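Local coordinates for protein alpha-1,3-glucanase (PDB 5ZRU) that hydrolyses alpha-1,3-glucan as a GH87-family glycoside hydrolase, this chain being the catalytic unit of the longer enzyme, at residues 437-442 against 476-481; 536-541 against 561-566; 544-549 against 571-576. All blocks are in the same frame, centred on the assembly; numbering follows the deposited sequence.

Contact 1. Residues 437-442 against 476-481; sequences NTVFPG and DLEASN
Asn481 N points its hydrogen almost straight at Thr438 OG1, the two 3.0 Å apart with 173° at the hydrogen. That oxygen has a second bond, to Asp482 O, so the hydroxyl is gripped from the chain on two successive residues. Its torsion explains the reach: OG1 sits between the backbone N and the carbonyl carbon of its own residue (chi1 54°), on the flank where Asn481 N comes in, just past the inverse gamma turn centred on Ala479. The other bond across the contact runs the opposite way, from Thr438 N to Ser480 OG at 3.3 Å, more bent at 142°. Ser480 OG donates to Glu478 OE2, 2.7 Å off, meeting the anti side of the carboxylate, so this hydroxyl accepts from a backbone amide and donates to an acid. The other oxygen, Glu478 OE1, forms a salt bridge with Arg472 and takes a 2.7 Å bond from water 1, which in turn accepts from Asn437 ND2. The opposite end of that amide, Asn437 OD1, accepts Val439 N at 3.0 Å from above the carbonyl plane, closing an Asx turn; the side-chain amide is thus held at both its oxygen and its nitrogen.

Packing comes next. Asn437 CB and Glu478 CB lie 3.8 Å apart on the same face of the parallel strands, and Asn437 CA makes a CH contact to Glu478 O. Val439 lays its CB over the Ser480 hydroxyl, and Asn437 also touches Phe413.

Strands 435-437 and 475-478 both end here, and side-chain bonds continue the contact past them. This is the stacked-coil arrangement of the pectate-lyase-like parallel beta-helix, here with the Asn437 side chain about 9 Å from a bound calcium.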
loop_
_atom_site.group_PDB
_atom_site.type_symbol
_atom_site.label_atom_id
_atom_site.label_comp_id
_atom_site.label_asym_id
_atom_site.label_seq_id
_atom_site.Cartn_x
_atom_site.Cartn_y
_atom_site.Cartn_z
ATOM N N ASN A 437 -14.141 -8.621 7.949
ATOM C CA ASN A 437 -15.438 -9.157 7.549
ATOM C C ASN A 437 -15.319 -10.666 7.405
ATOM O O ASN A 437 -14.227 -11.233 7.473
ATOM C CB ASN A 437 -15.985 -8.481 6.271
ATOM C CG ASN A 437 -15.206 -8.817 4.996
ATOM O OD1 ASN A 437 -14.755 -9.937 4.782
ATOM N ND2 ASN A 437 -15.084 -7.821 4.114
ATOM N N THR A 438 -16.472 -11.316 7.220
ATOM C CA THR A 438 -16.522 -12.746 6.944
ATOM C C THR A 438 -17.111 -13.009 5.558
ATOM O O THR A 438 -17.742 -14.044 5.328
ATOM C CB THR A 438 -17.307 -13.488 8.031
ATOM O OG1 THR A 438 -18.614 -12.904 8.185
ATOM C CG2 THR A 438 -16.578 -13.394 9.376
ATOM N N VAL A 439 -16.880 -12.090 4.611
ATOM C CA VAL A 439 -17.501 -12.212 3.290
ATOM C C VAL A 439 -16.770 -13.160 2.345
ATOM O O VAL A 439 -17.342 -13.558 1.325
ATOM C CB VAL A 439 -17.640 -10.810 2.657
ATOM C CG1 VAL A 439 -16.353 -10.395 1.973
ATOM C CG2 VAL A 439 -18.816 -10.770 1.685
ATOM N N PHE A 440 -15.547 -13.570 2.655
ATOM C CA PHE A 440 -14.752 -14.302 1.678
ATOM C C PHE A 440 -14.748 -15.797 1.960
ATOM O O PHE A 440 -15.021 -16.229 3.084
ATOM C CB PHE A 440 -13.315 -13.763 1.668
ATOM C CG PHE A 440 -13.229 -12.342 1.197
ATOM C CD1 PHE A 440 -13.779 -11.977 -0.026
ATOM C CD2 PHE A 440 -12.662 -11.358 1.995
ATOM C CE1 PHE A 440 -13.725 -10.658 -0.468
ATOM C CE2 PHE A 440 -12.608 -10.038 1.562
ATOM C CZ PHE A 440 -13.142 -9.685 0.331
ATOM N N PRO A 441 -14.453 -16.615 0.942
ATOM C CA PRO A 441 -14.311 -18.060 1.154
ATOM C C PRO A 441 -13.209 -18.379 2.150
ATOM O O PRO A 441 -12.294 -17.585 2.385
ATOM C CB PRO A 441 -13.950 -18.596 -0.239
ATOM C CG PRO A 441 -14.503 -17.593 -1.183
ATOM C CD PRO A 441 -14.384 -16.259 -0.490
ATOM N N GLY A 442 -13.306 -19.560 2.737
ATOM C CA GLY A 442 -12.268 -20.051 3.626
ATOM C C GLY A 442 -12.657 -19.991 5.090
ATOM O O GLY A 442 -13.831 -19.960 5.459
ATOM N N ASP A 476 -14.107 -0.611 10.626
ATOM C CA ASP A 476 -15.343 -1.167 10.079
ATOM C C ASP A 476 -15.379 -2.668 10.303
ATOM O O ASP A 476 -14.505 -3.398 9.823
ATOM C CB ASP A 476 -15.491 -0.839 8.589
ATOM C CG ASP A 476 -16.911 -1.037 8.098
ATOM O OD1 ASP A 476 -17.265 -2.172 7.693
ATOM O OD2 ASP A 476 -17.686 -0.065 8.164
ATOM N N LEU A 477 -16.403 -3.131 11.008
ATOM C CA LEU A 477 -16.562 -4.540 11.318
ATOM C C LEU A 477 -17.879 -5.025 10.731
ATOM O O LEU A 477 -18.942 -4.465 11.019
ATOM C CB LEU A 477 -16.519 -4.773 12.830
ATOM C CG LEU A 477 -15.322 -4.139 13.563
ATOM C CD1 LEU A 477 -15.442 -4.358 15.070
ATOM C CD2 LEU A 477 -13.994 -4.712 13.050
ATOM N N GLU A 478 -17.805 -6.080 9.930
ATOM C CA GLU A 478 -18.950 -6.556 9.161
ATOM C C GLU A 478 -19.086 -8.055 9.384
ATOM O O GLU A 478 -18.214 -8.825 8.975
ATOM C CB GLU A 478 -18.772 -6.232 7.679
ATOM C CG GLU A 478 -19.891 -6.741 6.799
ATOM C CD GLU A 478 -19.573 -6.568 5.323
ATOM O OE1 GLU A 478 -19.297 -5.424 4.902
ATOM O OE2 GLU A 478 -19.570 -7.587 4.597
ATOM N N ALA A 479 -20.165 -8.467 10.044
ATOM C CA ALA A 479 -20.427 -9.890 10.263
ATOM C C ALA A 479 -21.293 -10.374 9.105
ATOM O O ALA A 479 -22.484 -10.657 9.237
ATOM C CB ALA A 479 -21.070 -10.132 11.622
ATOM N N SER A 480 -20.641 -10.420 7.938
ATOM C CA SER A 480 -21.320 -10.676 6.674
ATOM C C SER A 480 -22.064 -12.006 6.714
ATOM O O SER A 480 -23.240 -12.090 6.341
ATOM C CB SER A 480 -20.297 -10.689 5.537
ATOM O OG SER A 480 -19.130 -9.922 5.883
ATOM N N ASN A 481 -21.383 -13.073 7.134
ATOM C CA ASN A 481 -22.024 -14.375 7.165
ATOM C C ASN A 481 -21.766 -14.975 8.544
ATOM O O ASN A 481 -22.703 -15.165 9.323
ATOM C CB ASN A 481 -21.529 -15.207 5.980
ATOM C CG ASN A 481 -21.085 -16.593 6.366
ATOM O OD1 ASN A 481 -21.908 -17.503 6.580
ATOM N ND2 ASN A 481 -19.775 -16.777 6.461
HETATM O O HOH W 1 -16.642 -5.317 4.646
#

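Contact 2. Residues 536-541 against 561-566; sequences PHPGAA and IAHPNL
Leu566 O takes the hydrogen of Ala541 N at 2.9 Å, and the methyls of Ala540 and Ala541 both rest against the same oxygen, Ala541 CB coming to 3.3 Å from it. The other backbone bond of the contact, His563 N to Gly539 O, is also 2.9 Å long and equally bent at the hydrogen. They differ at the acceptor: Ala541 N lies in the carbonyl plane of Leu566, whereas His563 N is tilted 31° from that of Gly539. Between these two bonds the chain makes a type I beta turn from His563 to Leu566.

The imidazole of His563 braces that turn. Its CG lies anti to the backbone N (chi1 -162°), and ND1 accepts Asn565 N at 3.1 Å within the ring plane. On another part of the ring edge, CD2 meets Pro538 O at 3.4 Å, again near the plane, and the pyrrolidine of Pro538 crosses the imidazole at about a right angle. With an alanine here, Asn565 N would probably lose its acceptor and a gap would open between Pro538 and Phe568, whose ring also meets the imidazole.

Two apolar pairs add to this: Pro538 CB lies 3.7 Å from Ala562 CB, and Ile561 CD1 reaches the Ala541 methyl. Ile561 CG2 packs on the backbone at Ala541 N.

Ile561 ends strand 550-561 and also touches Ile520 and Ala523 of strand 513-523; Ala541 touches Ile520 as well and bonds through its backbone to Ile502, at the start of strand 502-505.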
loop_
_atom_site.group_PDB
_atom_site.type_symbol
_atom_site.label_atom_id
_atom_site.label_comp_id
_atom_site.label_asym_id
_atom_site.label_seq_id
_atom_site.Cartn_x
_atom_site.Cartn_y
_atom_site.Cartn_z
ATOM N N PRO A 536 -31.101 8.703 7.459
ATOM C CA PRO A 536 -30.057 9.730 7.344
ATOM C C PRO A 536 -29.505 10.128 8.703
ATOM O O PRO A 536 -30.217 10.146 9.708
ATOM C CB PRO A 536 -30.785 10.909 6.681
ATOM C CG PRO A 536 -31.953 10.301 6.004
ATOM C CD PRO A 536 -32.369 9.139 6.840
ATOM N N HIS A 537 -28.216 10.454 8.725
ATOM C CA HIS A 537 -27.572 10.784 9.991
ATOM C C HIS A 537 -26.204 11.401 9.758
ATOM O O HIS A 537 -25.517 11.030 8.798
ATOM C CB HIS A 537 -27.420 9.538 10.865
ATOM C CG HIS A 537 -26.538 8.479 10.270
ATOM N ND1 HIS A 537 -27.002 7.541 9.374
ATOM C CD2 HIS A 537 -25.222 8.202 10.453
ATOM C CE1 HIS A 537 -26.016 6.727 9.036
ATOM N NE2 HIS A 537 -24.924 7.107 9.675
ATOM N N PRO A 538 -25.775 12.337 10.606
ATOM C CA PRO A 538 -24.377 12.774 10.575
ATOM C C PRO A 538 -23.484 11.668 11.110
ATOM O O PRO A 538 -23.926 10.795 11.851
ATOM C CB PRO A 538 -24.349 13.996 11.504
ATOM C CG PRO A 538 -25.799 14.277 11.864
ATOM C CD PRO A 538 -26.535 12.991 11.684
ATOM N N GLY A 539 -22.209 11.717 10.730
ATOM C CA GLY A 539 -21.278 10.708 11.213
ATOM C C GLY A 539 -21.186 10.729 12.730
ATOM O O GLY A 539 -21.175 11.791 13.359
ATOM N N ALA A 540 -21.118 9.541 13.319
ATOM C CA ALA A 540 -21.093 9.365 14.763
ATOM C C ALA A 540 -19.753 8.808 15.242
ATOM O O ALA A 540 -18.917 8.348 14.460
ATOM C CB ALA A 540 -22.221 8.427 15.206
ATOM N N ALA A 541 -19.576 8.825 16.566
ATOM C CA ALA A 541 -18.446 8.120 17.168
ATOM C C ALA A 541 -18.590 6.611 17.010
ATOM O O ALA A 541 -17.634 5.919 16.643
ATOM C CB ALA A 541 -18.321 8.482 18.645
ATOM N N ILE A 561 -17.890 15.495 17.498
ATOM C CA ILE A 561 -18.704 14.461 16.866
ATOM C C ILE A 561 -19.888 15.129 16.165
ATOM O O ILE A 561 -20.681 15.834 16.800
ATOM C CB ILE A 561 -19.181 13.428 17.901
ATOM C CG1 ILE A 561 -17.985 12.844 18.654
ATOM C CG2 ILE A 561 -19.993 12.313 17.222
ATOM C CD1 ILE A 561 -16.901 12.229 17.737
ATOM N N ALA A 562 -20.014 14.913 14.850
ATOM C CA ALA A 562 -21.131 15.514 14.118
ATOM C C ALA A 562 -22.483 15.053 14.665
ATOM O O ALA A 562 -23.404 15.865 14.821
ATOM C CB ALA A 562 -21.027 15.196 12.625
ATOM N N HIS A 563 -22.624 13.767 14.968
ATOM C CA HIS A 563 -23.918 13.248 15.419
ATOM C C HIS A 563 -24.220 13.751 16.827
ATOM O O HIS A 563 -23.450 13.467 17.751
ATOM C CB HIS A 563 -23.930 11.720 15.390
ATOM C CG HIS A 563 -25.307 11.128 15.415
ATOM N ND1 HIS A 563 -26.144 11.231 16.508
ATOM C CD2 HIS A 563 -25.995 10.429 14.479
ATOM C CE1 HIS A 563 -27.286 10.621 16.244
ATOM N NE2 HIS A 563 -27.223 10.128 15.019
ATOM N N PRO A 564 -25.318 14.485 17.036
ATOM C CA PRO A 564 -25.581 15.061 18.370
ATOM C C PRO A 564 -25.719 14.032 19.480
ATOM O O PRO A 564 -25.503 14.379 20.652
ATOM C CB PRO A 564 -26.890 15.838 18.165
ATOM C CG PRO A 564 -27.514 15.241 16.931
ATOM C CD PRO A 564 -26.358 14.843 16.057
ATOM N N ASN A 565 -26.065 12.787 19.160
ATOM C CA ASN A 565 -26.201 11.738 20.165
ATOM C C ASN A 565 -24.902 10.992 20.448
ATOM O O ASN A 565 -24.905 10.111 21.317
ATOM C CB ASN A 565 -27.267 10.721 19.740
ATOM C CG ASN A 565 -28.669 11.302 19.754
ATOM O OD1 ASN A 565 -29.495 10.983 18.898
ATOM N ND2 ASN A 565 -28.942 12.167 20.724
ATOM N N LEU A 566 -23.810 11.307 19.729
ATOM C CA LEU A 566 -22.514 10.637 19.853
ATOM C C LEU A 566 -22.559 9.214 19.307
ATOM O O LEU A 566 -21.637 8.784 18.608
ATOM C CB LEU A 566 -22.025 10.604 21.308
ATOM C CG LEU A 566 -21.241 11.791 21.866
ATOM C CD1 LEU A 566 -21.719 13.101 21.295
ATOM C CD2 LEU A 566 -21.328 11.814 23.392
#

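Contact 3. Residues 544-549 against 571-576; sequences TYTGNG and NGFNLT
Near the C-terminal end of the parallel beta-helix, the end of strand 542-544 and the loop that follows it cover both faces of the Phe573 ring, through Thr544 and Gly549, just ahead of the final strand 574-577. The polar link is Asn574 N to Gly549 O, 2.9 Å long and nearly straight at 173°, which brings the two chains together where strand 550-561 is about to pair in parallel with 574-577. Water 2 accepts from Gly549 N at 3.0 Å and comes within 2.8 Å of Gly572 O.

The loop is shaped by its threonines. Asn548 N bonds to Thr546 OG1 at 3.0 Å in an ST turn, and Thr544 OG1 gives its proton to Thr546 O while accepting from Gln570 N. The backbone angles of Gly549 would jam a side chain against the preceding carbonyl O, and such a side chain would also run into Phe573 CE2. A CB on Gly547 would likewise collide with Asn571 O.

Phe573 swings its ring into this bend with CG anti to the backbone N (chi1 -169°), and Phe504 of strand 502-505 also meets it. Gly549 O lies over one face, displaced toward the rim and 3.6 Å from Phe573 CG. On the opposite face the Thr544 methyl makes a CH-pi contact, CG2 standing 3.6 Å from the Phe573 ring centroid and only 5° off the ring normal.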
loop_
_atom_site.group_PDB
_atom_site.type_symbol
_atom_site.label_atom_id
_atom_site.label_comp_id
_atom_site.label_asym_id
_atom_site.label_seq_id
_atom_site.Cartn_x
_atom_site.Cartn_y
_atom_site.Cartn_z
ATOM N N THR A 544 -23.987 1.375 14.652
ATOM C CA THR A 544 -24.333 0.028 14.227
ATOM C C THR A 544 -25.569 0.082 13.342
ATOM O O THR A 544 -26.445 0.939 13.507
ATOM C CB THR A 544 -24.571 -0.951 15.405
ATOM O OG1 THR A 544 -25.924 -0.846 15.860
ATOM C CG2 THR A 544 -23.588 -0.686 16.579
ATOM N N TYR A 545 -25.601 -0.813 12.363
ATOM C CA TYR A 545 -26.781 -1.048 11.540
ATOM C C TYR A 545 -27.192 -2.514 11.635
ATOM O O TYR A 545 -27.764 -3.079 10.701
ATOM C CB TYR A 545 -26.547 -0.612 10.090
ATOM C CG TYR A 545 -25.363 -1.252 9.405
ATOM C CD1 TYR A 545 -24.065 -0.792 9.643
ATOM C CD2 TYR A 545 -25.536 -2.294 8.497
ATOM C CE1 TYR A 545 -22.974 -1.373 9.021
ATOM C CE2 TYR A 545 -24.442 -2.881 7.859
ATOM C CZ TYR A 545 -23.163 -2.407 8.126
ATOM O OH TYR A 545 -22.067 -2.975 7.513
ATOM N N THR A 546 -26.861 -3.140 12.763
ATOM C CA THR A 546 -27.413 -4.426 13.161
ATOM C C THR A 546 -27.829 -4.340 14.619
ATOM O O THR A 546 -27.232 -3.601 15.408
ATOM C CB THR A 546 -26.418 -5.591 12.981
ATOM O OG1 THR A 546 -27.045 -6.827 13.348
ATOM C CG2 THR A 546 -25.177 -5.410 13.849
ATOM N N GLY A 547 -28.875 -5.083 14.964
ATOM C CA GLY A 547 -29.266 -5.257 16.347
ATOM C C GLY A 547 -28.698 -6.501 16.983
ATOM O O GLY A 547 -28.983 -6.778 18.151
ATOM N N ASN A 548 -27.900 -7.267 16.242
ATOM C CA ASN A 548 -27.308 -8.506 16.729
ATOM C C ASN A 548 -25.835 -8.258 17.025
ATOM O O ASN A 548 -25.001 -8.282 16.115
ATOM C CB ASN A 548 -27.470 -9.617 15.700
ATOM C CG ASN A 548 -26.851 -10.921 16.154
ATOM O OD1 ASN A 548 -26.718 -11.175 17.354
ATOM N ND2 ASN A 548 -26.467 -11.760 15.195
ATOM N N GLY A 549 -25.505 -8.043 18.291
ATOM C CA GLY A 549 -24.106 -7.896 18.640
ATOM C C GLY A 549 -23.920 -7.177 19.953
ATOM O O GLY A 549 -24.843 -6.598 20.518
ATOM N N ASN A 571 -31.489 -0.706 17.513
ATOM C CA ASN A 571 -32.084 -1.335 18.684
ATOM C C ASN A 571 -31.748 -2.821 18.726
ATOM O O ASN A 571 -31.873 -3.532 17.723
ATOM C CB ASN A 571 -33.600 -1.127 18.677
ATOM C CG ASN A 571 -34.245 -1.471 20.011
ATOM O OD1 ASN A 571 -33.566 -1.830 20.975
ATOM N ND2 ASN A 571 -35.568 -1.342 20.076
ATOM N N GLY A 572 -31.333 -3.293 19.901
ATOM C CA GLY A 572 -30.939 -4.670 20.111
ATOM C C GLY A 572 -29.448 -4.851 20.330
ATOM O O GLY A 572 -29.041 -5.796 21.019
ATOM N N PHE A 573 -28.630 -3.968 19.756
ATOM C CA PHE A 573 -27.184 -4.057 19.930
ATOM C C PHE A 573 -26.807 -3.629 21.344
ATOM O O PHE A 573 -27.230 -2.567 21.812
ATOM C CB PHE A 573 -26.480 -3.175 18.893
ATOM C CG PHE A 573 -24.998 -3.397 18.814
ATOM C CD1 PHE A 573 -24.138 -2.760 19.699
ATOM C CD2 PHE A 573 -24.462 -4.239 17.845
ATOM C CE1 PHE A 573 -22.768 -2.969 19.629
ATOM C CE2 PHE A 573 -23.096 -4.445 17.769
ATOM C CZ PHE A 573 -22.250 -3.813 18.660
ATOM N N ASN A 574 -25.998 -4.455 22.017
ATOM C CA ASN A 574 -25.620 -4.251 23.417
ATOM C C ASN A 574 -24.285 -3.514 23.476
ATOM O O ASN A 574 -23.221 -4.130 23.394
ATOM C CB ASN A 574 -25.532 -5.587 24.144
ATOM C CG ASN A 574 -26.778 -6.434 23.966
ATOM O OD1 ASN A 574 -26.771 -7.426 23.223
ATOM N ND2 ASN A 574 -27.854 -6.054 24.645
ATOM N N LEU A 575 -24.336 -2.198 23.648
ATOM C CA LEU A 575 -23.143 -1.360 23.716
ATOM C C LEU A 575 -22.916 -0.943 25.161
ATOM O O LEU A 575 -23.796 -0.337 25.778
ATOM C CB LEU A 575 -23.282 -0.129 22.818
ATOM C CG LEU A 575 -22.136 0.892 22.793
ATOM C CD1 LEU A 575 -20.871 0.320 22.151
ATOM C CD2 LEU A 575 -22.566 2.189 22.106
ATOM N N THR A 576 -21.746 -1.274 25.698
ATOM C CA THR A 576 -21.335 -0.866 27.037
ATOM C C THR A 576 -20.225 0.165 26.905
ATOM O O THR A 576 -19.261 -0.059 26.169
ATOM C CB THR A 576 -20.831 -2.065 27.843
ATOM O OG1 THR A 576 -21.885 -3.026 27.991
ATOM C CG2 THR A 576 -20.342 -1.616 29.215
HETATM O O HOH W 2 -27.612 -8.181 20.469
#

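In the fold
Following the chain from the N terminus, contact 1 comes first: it closes a loop that leaves strand 435-437, runs through strand 451-459 and returns on strand 475-478. It is complete before the other two begin. Contacts 2 and 3 cross, since their segments alternate: 536-541 and 544-549 flank the short strand 542-544, and their partners 561-566 and 571-576 flank strand 567-568. Both bracket strand 550-561, whose last residue belongs to contact 2, and together they join successive coils at the C-terminal end of the beta-helix. The centres of contacts 2 and 3 lie about 16 Å apart, while contact 1 has its centre about 17 Å from that of contact 3.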